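Tyrosine-protein phosphatase YwqE (Bacillus subtilis, PDB 3QY7) removes phosphate from phosphotyrosine in the proteins YwqD, YwqF and Ssb, using a metal-dependent PHP-type active site with manganese as cofactor. Local coordinates at residues S160-G165 with H189-D194; E24-A29 with E69-H74; Y117-F122 with Y151-K156. All coordinates share one frame; numbering follows the deposited sequence.

Contact 1: residues S160-G165 with H189-D194. With FE (Fe (III) ion), chain C.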
loop_
_atom_site.group_PDB
_atom_site.type_symbol
_atom_site.label_atom_id
_atom_site.label_comp_id
_atom_site.label_asym_id
_atom_site.label_seq_id
_atom_site.Cartn_x
_atom_site.Cartn_y
_atom_site.Cartn_z
ATOM N N SER A 160 -1.255 -0.059 -8.850
ATOM C CA SER A 160 -1.791 0.724 -7.732
ATOM C C SER A 160 -2.453 -0.140 -6.657
ATOM O O SER A 160 -2.853 -1.279 -6.913
ATOM C CB SER A 160 -2.737 1.846 -8.212
ATOM O OG SER A 160 -4.052 1.383 -8.434
ATOM N N GLN A 161 -2.566 0.442 -5.477
ATOM C CA GLN A 161 -3.066 -0.251 -4.291
ATOM C C GLN A 161 -4.196 0.565 -3.673
ATOM O O GLN A 161 -4.009 1.725 -3.280
ATOM C CB GLN A 161 -1.903 -0.468 -3.307
ATOM C CG GLN A 161 -2.344 -0.764 -1.863
ATOM C CD GLN A 161 -2.389 0.478 -1.008
ATOM O OE1 GLN A 161 -1.466 1.289 -1.018
ATOM N NE2 GLN A 161 -3.454 0.611 -0.202
ATOM N N ILE A 162 -5.364 -0.066 -3.597
ATOM C CA ILE A 162 -6.549 0.521 -2.998
ATOM C C ILE A 162 -6.580 0.207 -1.508
ATOM O O ILE A 162 -6.002 -0.786 -1.059
ATOM C CB ILE A 162 -7.831 0.037 -3.707
ATOM C CG1 ILE A 162 -8.987 1.007 -3.448
ATOM C CG2 ILE A 162 -8.189 -1.424 -3.357
ATOM C CD1 ILE A 162 -9.685 1.365 -4.714
ATOM N N THR A 163 -7.247 1.060 -0.745
ATOM C CA THR A 163 -7.348 0.875 0.706
ATOM C C THR A 163 -8.563 0.023 1.042
ATOM O O THR A 163 -9.648 0.287 0.529
ATOM C CB THR A 163 -7.519 2.232 1.444
ATOM O OG1 THR A 163 -6.621 3.213 0.885
ATOM C CG2 THR A 163 -7.232 2.083 2.922
ATOM N N SER A 164 -8.384 -0.984 1.903
ATOM C CA SER A 164 -9.500 -1.827 2.350
ATOM C C SER A 164 -10.616 -0.960 2.885
ATOM O O SER A 164 -11.761 -1.150 2.503
ATOM C CB SER A 164 -9.078 -2.837 3.421
ATOM O OG SER A 164 -8.125 -3.777 2.924
ATOM N N GLY A 165 -10.277 -0.001 3.738
ATOM C CA GLY A 165 -11.305 0.846 4.344
ATOM C C GLY A 165 -12.153 1.604 3.337
ATOM O O GLY A 165 -13.352 1.799 3.556
ATOM N N HIS A 189 -4.392 -3.188 -8.373
ATOM C CA HIS A 189 -3.683 -4.471 -8.379
ATOM C C HIS A 189 -3.531 -5.106 -7.007
ATOM O O HIS A 189 -3.246 -6.293 -6.929
ATOM C CB HIS A 189 -2.344 -4.308 -9.086
ATOM C CG HIS A 189 -2.499 -3.672 -10.430
ATOM N ND1 HIS A 189 -2.464 -2.305 -10.603
ATOM C CD2 HIS A 189 -2.796 -4.200 -11.639
ATOM C CE1 HIS A 189 -2.689 -2.022 -11.874
ATOM N NE2 HIS A 189 -2.899 -3.152 -12.525
ATOM N N PHE A 190 -3.740 -4.322 -5.951
ATOM C CA PHE A 190 -3.609 -4.777 -4.558
ATOM C C PHE A 190 -4.694 -4.126 -3.701
ATOM O O PHE A 190 -5.149 -3.011 -4.002
ATOM C CB PHE A 190 -2.266 -4.340 -3.938
ATOM C CG PHE A 190 -1.055 -4.682 -4.749
ATOM C CD1 PHE A 190 -0.467 -5.945 -4.656
ATOM C CD2 PHE A 190 -0.457 -3.716 -5.557
ATOM C CE1 PHE A 190 0.676 -6.255 -5.386
ATOM C CE2 PHE A 190 0.704 -4.019 -6.292
ATOM C CZ PHE A 190 1.272 -5.279 -6.205
ATOM N N VAL A 191 -5.087 -4.803 -2.624
ATOM C CA VAL A 191 -5.900 -4.192 -1.586
ATOM C C VAL A 191 -5.089 -4.285 -0.294
ATOM O O VAL A 191 -4.499 -5.341 0.005
ATOM C CB VAL A 191 -7.252 -4.925 -1.408
ATOM C CG1 VAL A 191 -8.153 -4.133 -0.473
ATOM C CG2 VAL A 191 -7.932 -5.176 -2.760
ATOM N N ALA A 192 -5.003 -3.187 0.443
ATOM C CA ALA A 192 -4.208 -3.176 1.660
ATOM C C ALA A 192 -4.822 -2.257 2.702
ATOM O O ALA A 192 -5.604 -1.359 2.371
ATOM C CB ALA A 192 -2.732 -2.770 1.359
ATOM N N SER A 193 -4.442 -2.476 3.957
ATOM C CA SER A 193 -5.068 -1.776 5.081
ATOM C C SER A 193 -4.753 -0.304 5.192
ATOM O O SER A 193 -5.643 0.490 5.516
ATOM C CB SER A 193 -4.699 -2.438 6.418
ATOM O OG SER A 193 -3.332 -2.190 6.755
ATOM N N ASP A 194 -3.471 0.053 5.024
ATOM C CA ASP A 194 -3.010 1.371 5.384
ATOM C C ASP A 194 -3.422 1.644 6.850
ATOM O O ASP A 194 -3.767 2.772 7.217
ATOM C CB ASP A 194 -3.626 2.401 4.428
ATOM C CG ASP A 194 -2.873 3.696 4.399
ATOM O OD1 ASP A 194 -1.868 3.869 5.137
ATOM O OD2 ASP A 194 -3.296 4.562 3.602
HETATM FE FE FE C . -0.107 5.021 4.399
HETATM O O HOH W 1 -3.985 2.950 1.222
HETATM O O HOH W 2 -5.764 5.484 2.638
HETATM O O HOH W 3 -8.330 -0.155 5.590
HETATM O O HOH W 4 -1.173 5.976 3.188
#
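D194 and T163 meet through two waters beside a bound iron(III). D194 OD1 binds the iron at 2.2 Å, with H5, H7 and E80 as further ligands. D194 OD2 accepts hydrogen bonds from both bridging waters and from the water on the iron. Each bridging water also donates to T163 OG1, which is hydrogen-bonded to E138 as well. One of them accepts from Q161 NE2 at 2.8 Å, which ties Q161 to D194. CB of D194 rests on T163 CG2 at 3.9 Å, the methyl lying anti to the backbone N.

Behind this site, strands 159-163 and 190-192 pair in parallel. I162 N bonds F190 O, and A192 N bonds I162 O at 3.0 Å. S164 N closes the pairing on A192 O at 2.8 Å. At the other end S160 N donates to H189 ND1, 3.1 Å away and near the ring plane, so that nitrogen carries no proton here.

The Q161 side chain packs over A192 CB, with CG 3.8 Å from it. Its OE1 bonds H5 ND1 and probably helps to orient H5, an iron ligand, from the second shell.

The D194 carboxylate divides its work: OD1 binds the metal and OD2 gathers three waters.

Contact 2: residues E24-A29 with E69-H74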
loop_
_atom_site.group_PDB
_atom_site.type_symbol
_atom_site.label_atom_id
_atom_site.label_comp_id
_atom_site.label_asym_id
_atom_site.label_seq_id
_atom_site.Cartn_x
_atom_site.Cartn_y
_atom_site.Cartn_z
ATOM N N GLU A 24 -1.546 -4.313 19.538
ATOM C CA GLU A 24 -3.005 -4.320 19.335
ATOM C C GLU A 24 -3.369 -4.388 17.857
ATOM O O GLU A 24 -4.307 -5.098 17.466
ATOM C CB GLU A 24 -3.667 -3.114 19.995
ATOM C CG GLU A 24 -3.519 -3.089 21.506
ATOM C CD GLU A 24 -4.054 -4.348 22.154
ATOM O OE1 GLU A 24 -5.286 -4.555 22.113
ATOM O OE2 GLU A 24 -3.241 -5.139 22.682
ATOM N N MET A 25 -2.616 -3.656 17.038
ATOM C CA MET A 25 -2.829 -3.706 15.600
ATOM C C MET A 25 -2.519 -5.091 15.069
ATOM O O MET A 25 -3.255 -5.609 14.228
ATOM C CB MET A 25 -1.991 -2.644 14.876
ATOM C CG MET A 25 -2.445 -1.220 15.188
ATOM S SD MET A 25 -1.320 0.043 14.543
ATOM C CE MET A 25 -1.555 -0.103 12.771
ATOM N N ALA A 26 -1.430 -5.692 15.557
ATOM C CA ALA A 26 -1.081 -7.039 15.126
ATOM C C ALA A 26 -2.185 -8.067 15.441
ATOM O O ALA A 26 -2.514 -8.903 14.594
ATOM C CB ALA A 26 0.224 -7.455 15.736
ATOM N N ARG A 27 -2.760 -7.978 16.645
ATOM C CA ARG A 27 -3.833 -8.894 17.030
ATOM C C ARG A 27 -5.025 -8.728 16.084
ATOM O O ARG A 27 -5.627 -9.719 15.649
ATOM C CB ARG A 27 -4.266 -8.700 18.490
ATOM C CG ARG A 27 -3.219 -9.094 19.507
ATOM C CD ARG A 27 -3.793 -9.227 20.914
ATOM N NE ARG A 27 -2.736 -9.588 21.862
ATOM C CZ ARG A 27 -2.255 -8.779 22.804
ATOM N NH1 ARG A 27 -2.745 -7.552 22.958
ATOM N NH2 ARG A 27 -1.283 -9.203 23.608
ATOM N N ALA A 28 -5.335 -7.481 15.739
ATOM C CA ALA A 28 -6.444 -7.203 14.819
ATOM C C ALA A 28 -6.159 -7.766 13.437
ATOM O O ALA A 28 -7.043 -8.348 12.799
ATOM C CB ALA A 28 -6.706 -5.735 14.735
ATOM N N ALA A 29 -4.919 -7.587 12.971
ATOM C CA ALA A 29 -4.483 -8.133 11.692
ATOM C C ALA A 29 -4.690 -9.638 11.641
ATOM O O ALA A 29 -5.233 -10.162 10.676
ATOM C CB ALA A 29 -3.007 -7.772 11.416
ATOM N N GLU A 69 4.753 -12.163 22.728
ATOM C CA GLU A 69 3.326 -12.118 22.989
ATOM C C GLU A 69 2.527 -13.259 22.358
ATOM O O GLU A 69 1.299 -13.273 22.444
ATOM C CB GLU A 69 2.749 -10.772 22.511
ATOM C CG GLU A 69 3.350 -9.508 23.167
ATOM C CD GLU A 69 3.167 -9.433 24.683
ATOM O OE1 GLU A 69 2.235 -10.066 25.227
ATOM O OE2 GLU A 69 3.982 -8.740 25.333
ATOM N N ASP A 70 3.223 -14.186 21.695
ATOM C CA ASP A 70 2.604 -15.340 21.042
ATOM C C ASP A 70 1.599 -14.971 19.942
ATOM O O ASP A 70 0.549 -15.606 19.797
ATOM C CB ASP A 70 1.932 -16.260 22.072
ATOM C CG ASP A 70 1.810 -17.684 21.573
ATOM O OD1 ASP A 70 2.738 -18.146 20.880
ATOM O OD2 ASP A 70 0.774 -18.336 21.832
ATOM N N ILE A 71 1.947 -13.951 19.170
ATOM C CA ILE A 71 1.094 -13.472 18.070
ATOM C C ILE A 71 1.670 -13.939 16.726
ATOM O O ILE A 71 2.815 -13.615 16.401
ATOM C CB ILE A 71 0.946 -11.938 18.102
ATOM C CG1 ILE A 71 0.330 -11.497 19.440
ATOM C CG2 ILE A 71 0.113 -11.460 16.876
ATOM C CD1 ILE A 71 0.438 -10.011 19.733
ATOM N N PRO A 72 0.884 -14.712 15.937
ATOM C CA PRO A 72 1.414 -15.285 14.689
ATOM C C PRO A 72 1.361 -14.273 13.541
ATOM O O PRO A 72 0.557 -14.397 12.628
ATOM C CB PRO A 72 0.486 -16.475 14.438
ATOM C CG PRO A 72 -0.807 -16.080 15.095
ATOM C CD PRO A 72 -0.491 -15.162 16.218
ATOM N N LEU A 73 2.216 -13.272 13.614
ATOM C CA LEU A 73 2.337 -12.288 12.566
ATOM C C LEU A 73 3.788 -11.946 12.285
ATOM O O LEU A 73 4.504 -11.731 13.189
ATOM C CB LEU A 73 1.599 -11.030 12.936
ATOM C CG LEU A 73 1.551 -10.047 11.768
ATOM C CD1 LEU A 73 0.309 -9.997 11.133
ATOM C CD2 LEU A 73 2.120 -8.723 12.027
ATOM N N HIS A 74 4.167 -11.865 11.021
ATOM C CA HIS A 74 5.546 -11.526 10.636
ATOM C C HIS A 74 5.555 -10.188 9.915
ATOM O O HIS A 74 4.803 -9.990 8.955
ATOM C CB HIS A 74 6.095 -12.652 9.748
ATOM C CG HIS A 74 7.523 -12.494 9.300
ATOM N ND1 HIS A 74 8.512 -11.910 10.065
ATOM C CD2 HIS A 74 8.140 -12.946 8.183
ATOM C CE1 HIS A 74 9.661 -11.967 9.415
ATOM N NE2 HIS A 74 9.464 -12.599 8.276
HETATM O O HOH W 5 -1.155 -12.179 22.922
#
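A salt-bridge network of E24, R27 and E69 sits at the outer edge of this contact, where helix 19-31 packs against the loop that leads from helix 52-68 into strand 74-76. R27 is its centre. Its NH1 forms a short salt bridge with E24 OE2, one helical turn back. Its NH2 faces E69 OE1 across the contact, but this salt bridge is long, at 4.0 Å. The guanidinium and carboxylate planes stand 87° apart, so the two groups do not pair flat. A water links R27 NH2 to the backbone instead. It accepts from NH2 in the guanidinium plane and donates to E69 O at 2.7 Å. R65 holds the other carboxylate oxygen, E69 OE2.

Next to the charges the contact is apolar. The R27 chain runs extended from CG to NE (chi3 -179°) and crosses I71 at about a right angle. I71 CD1 touches both R27 CG and NE, each at 3.8 Å. The CG2 branch of I71 turns to A26 CB instead, at 4.2 Å. The two methyls of L73 divide between A29 and A26: CD1 meets A29 CB at 4.0 Å, while CD2 lies more loosely by A26 CB. L66 of helix 52-68 also touches A26, I71 and L73.

Two small alanines let the loop side chains come close to the helix. R27 pairs closely with E24 and only at long range with E69. The loop is joined to the helix by methyl packing and one bridging water, with only a long salt bridge.

Contact 3: residues Y117-F122 with Y151-K156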
loop_
_atom_site.group_PDB
_atom_site.type_symbol
_atom_site.label_atom_id
_atom_site.label_comp_id
_atom_site.label_asym_id
_atom_site.label_seq_id
_atom_site.Cartn_x
_atom_site.Cartn_y
_atom_site.Cartn_z
ATOM N N TYR A 117 5.834 15.275 -13.195
ATOM C CA TYR A 117 6.977 14.417 -13.518
ATOM C C TYR A 117 6.752 12.936 -13.174
ATOM O O TYR A 117 7.620 12.108 -13.423
ATOM C CB TYR A 117 8.245 14.928 -12.829
ATOM C CG TYR A 117 8.174 14.871 -11.321
ATOM C CD1 TYR A 117 7.681 15.943 -10.591
ATOM C CD2 TYR A 117 8.593 13.729 -10.630
ATOM C CE1 TYR A 117 7.609 15.897 -9.214
ATOM C CE2 TYR A 117 8.523 13.669 -9.243
ATOM C CZ TYR A 117 8.028 14.751 -8.545
ATOM O OH TYR A 117 7.945 14.714 -7.180
ATOM N N ALA A 118 5.594 12.608 -12.601
ATOM C CA ALA A 118 5.295 11.235 -12.192
ATOM C C ALA A 118 5.522 10.200 -13.301
ATOM O O ALA A 118 6.178 9.182 -13.070
ATOM C CB ALA A 118 3.851 11.141 -11.650
ATOM N N GLU A 119 5.000 10.461 -14.501
ATOM C CA GLU A 119 5.114 9.518 -15.615
ATOM C C GLU A 119 6.570 9.236 -15.986
ATOM O O GLU A 119 6.933 8.084 -16.239
ATOM C CB GLU A 119 4.351 10.008 -16.855
ATOM C CG GLU A 119 4.226 8.923 -17.933
ATOM C CD GLU A 119 3.508 9.370 -19.201
ATOM O OE1 GLU A 119 2.614 10.246 -19.130
ATOM O OE2 GLU A 119 3.827 8.812 -20.275
ATOM N N GLN A 120 7.374 10.300 -16.024
ATOM C CA GLN A 120 8.801 10.210 -16.342
ATOM C C GLN A 120 9.527 9.369 -15.291
ATOM O O GLN A 120 10.282 8.450 -15.634
ATOM C CB GLN A 120 9.432 11.614 -16.464
ATOM C CG GLN A 120 10.861 11.639 -17.048
ATOM C CD GLN A 120 10.977 10.929 -18.394
ATOM O OE1 GLN A 120 10.276 11.256 -19.358
ATOM N NE2 GLN A 120 11.857 9.946 -18.459
ATOM N N LEU A 121 9.263 9.662 -14.018
ATOM C CA LEU A 121 9.844 8.888 -12.910
ATOM C C LEU A 121 9.517 7.409 -13.009
ATOM O O LEU A 121 10.395 6.557 -12.842
ATOM C CB LEU A 121 9.383 9.430 -11.553
ATOM C CG LEU A 121 9.806 8.629 -10.304
ATOM C CD1 LEU A 121 11.312 8.566 -10.154
ATOM C CD2 LEU A 121 9.179 9.240 -9.088
ATOM N N PHE A 122 8.245 7.111 -13.268
ATOM C CA PHE A 122 7.775 5.737 -13.334
ATOM C C PHE A 122 8.397 4.997 -14.523
ATOM O O PHE A 122 8.675 3.787 -14.452
ATOM C CB PHE A 122 6.238 5.719 -13.388
ATOM C CG PHE A 122 5.565 6.076 -12.067
ATOM C CD1 PHE A 122 6.295 6.561 -10.979
ATOM C CD2 PHE A 122 4.188 5.941 -11.934
ATOM C CE1 PHE A 122 5.680 6.887 -9.768
ATOM C CE2 PHE A 122 3.556 6.278 -10.725
ATOM C CZ PHE A 122 4.299 6.745 -9.651
ATOM N N TYR A 151 -5.560 5.831 -15.241
ATOM C CA TYR A 151 -5.599 4.973 -16.404
ATOM C C TYR A 151 -4.272 5.061 -17.169
ATOM O O TYR A 151 -3.683 4.040 -17.493
ATOM C CB TYR A 151 -6.759 5.343 -17.325
ATOM C CG TYR A 151 -6.597 4.790 -18.709
ATOM C CD1 TYR A 151 -6.138 5.603 -19.749
ATOM C CD2 TYR A 151 -6.867 3.452 -18.984
ATOM C CE1 TYR A 151 -5.967 5.104 -21.022
ATOM C CE2 TYR A 151 -6.699 2.937 -20.262
ATOM C CZ TYR A 151 -6.248 3.778 -21.277
ATOM O OH TYR A 151 -6.080 3.297 -22.550
ATOM N N HIS A 152 -3.815 6.273 -17.464
ATOM C CA HIS A 152 -2.613 6.423 -18.285
ATOM C C HIS A 152 -1.368 5.897 -17.584
ATOM O O HIS A 152 -0.567 5.194 -18.202
ATOM C CB HIS A 152 -2.418 7.871 -18.743
ATOM C CG HIS A 152 -3.344 8.274 -19.849
ATOM N ND1 HIS A 152 -3.361 7.642 -21.078
ATOM C CD2 HIS A 152 -4.302 9.230 -19.905
ATOM C CE1 HIS A 152 -4.283 8.199 -21.842
ATOM N NE2 HIS A 152 -4.871 9.161 -21.153
ATOM N N LEU A 153 -1.222 6.210 -16.297
ATOM C CA LEU A 153 -0.053 5.744 -15.530
ATOM C C LEU A 153 -0.012 4.219 -15.465
ATOM O O LEU A 153 1.051 3.617 -15.603
ATOM C CB LEU A 153 -0.021 6.363 -14.127
ATOM C CG LEU A 153 0.258 7.869 -14.008
ATOM C CD1 LEU A 153 -0.099 8.390 -12.635
ATOM C CD2 LEU A 153 1.712 8.196 -14.371
ATOM N N VAL A 154 -1.175 3.598 -15.269
ATOM C CA VAL A 154 -1.285 2.144 -15.245
ATOM C C VAL A 154 -1.068 1.521 -16.631
ATOM O O VAL A 154 -0.357 0.537 -16.769
ATOM C CB VAL A 154 -2.623 1.684 -14.607
ATOM C CG1 VAL A 154 -2.831 0.172 -14.796
ATOM C CG2 VAL A 154 -2.642 2.052 -13.125
ATOM N N GLU A 155 -1.686 2.102 -17.660
ATOM C CA GLU A 155 -1.411 1.690 -19.035
ATOM C C GLU A 155 0.106 1.729 -19.321
ATOM O O GLU A 155 0.635 0.861 -20.023
ATOM C CB GLU A 155 -2.176 2.588 -20.007
ATOM C CG GLU A 155 -2.168 2.120 -21.433
ATOM C CD GLU A 155 -0.912 2.551 -22.175
ATOM O OE1 GLU A 155 -0.490 1.818 -23.096
ATOM O OE2 GLU A 155 -0.352 3.619 -21.832
ATOM N N LYS A 156 0.785 2.718 -18.752
ATOM C CA LYS A 156 2.237 2.882 -18.944
ATOM C C LYS A 156 3.111 2.021 -18.023
ATOM O O LYS A 156 4.343 2.106 -18.083
ATOM C CB LYS A 156 2.643 4.355 -18.825
ATOM C CG LYS A 156 2.193 5.259 -20.003
ATOM C CD LYS A 156 2.795 4.778 -21.314
ATOM C CE LYS A 156 2.922 5.917 -22.318
ATOM N NZ LYS A 156 3.769 5.485 -23.471
#
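L153 carries this contact between two neighbouring outer helices of the TIM-barrel-like PHP fold. Helices 118-127 and 148-155 run almost parallel here, 14° apart, with short-segment axes 10.6 Å from each other. That spacing is bridged mainly by a single methyl. L153 CD2 reaches over to the first helix and rests 3.9 Å from E119 CA. It also lies 4.1 Å from F122 CD2, approaching the ring obliquely. CG of L153 sits anti to the carbonyl carbon (chi1 -69°), and this swings the branch across although the side chain leaves its own helix at a slant. A118 borders the same spot through its carbonyl carbon. Toward the barrel, I134 of strand 131-135 touches both L153 and F122, so the buried half of the contact is continuous with the sheet.

The outer half is looser. E119 and K156 are exposed and cross obliquely there. E119 is extended beyond CG and spans the groove with its carboxylate. K156 bends at chi2 (-61°) and brings CG and CE close to the carboxylate. The opposite charges probably attract, but they are not in contact: K156 NZ stays 4.6 Å from E119 OE2. This pair is therefore not a salt bridge, and its attraction is probably weakened by solvent. Q126, farther along helix 118-127, bonds the backbone oxygen of K156. What E119 OE2 does touch is carbon, K156 CE at 3.7 Å.

In the fold
Along the chain contact 2 closes first, then contact 3, then contact 1. Contact 1 lies near the middle of the fold, its centre 6 Å from that of the chain, and pairs two strands of the five-stranded parallel sheet. Contact 3 joins two outer helices and contact 2 an outer helix and a loop. These two lie on opposite sides of the chain's centre, with centres 36 Å apart. Each is about 20 Å from contact 1, centre to centre. Helix 148-155 leads straight into strand 159-163, and V154 CG1 touches H189 CE1 at 3.7 Å, so contacts 3 and 1 join directly. Contact 2 does not touch either. The metal chemistry thus sits inside, with peripheral packing around it.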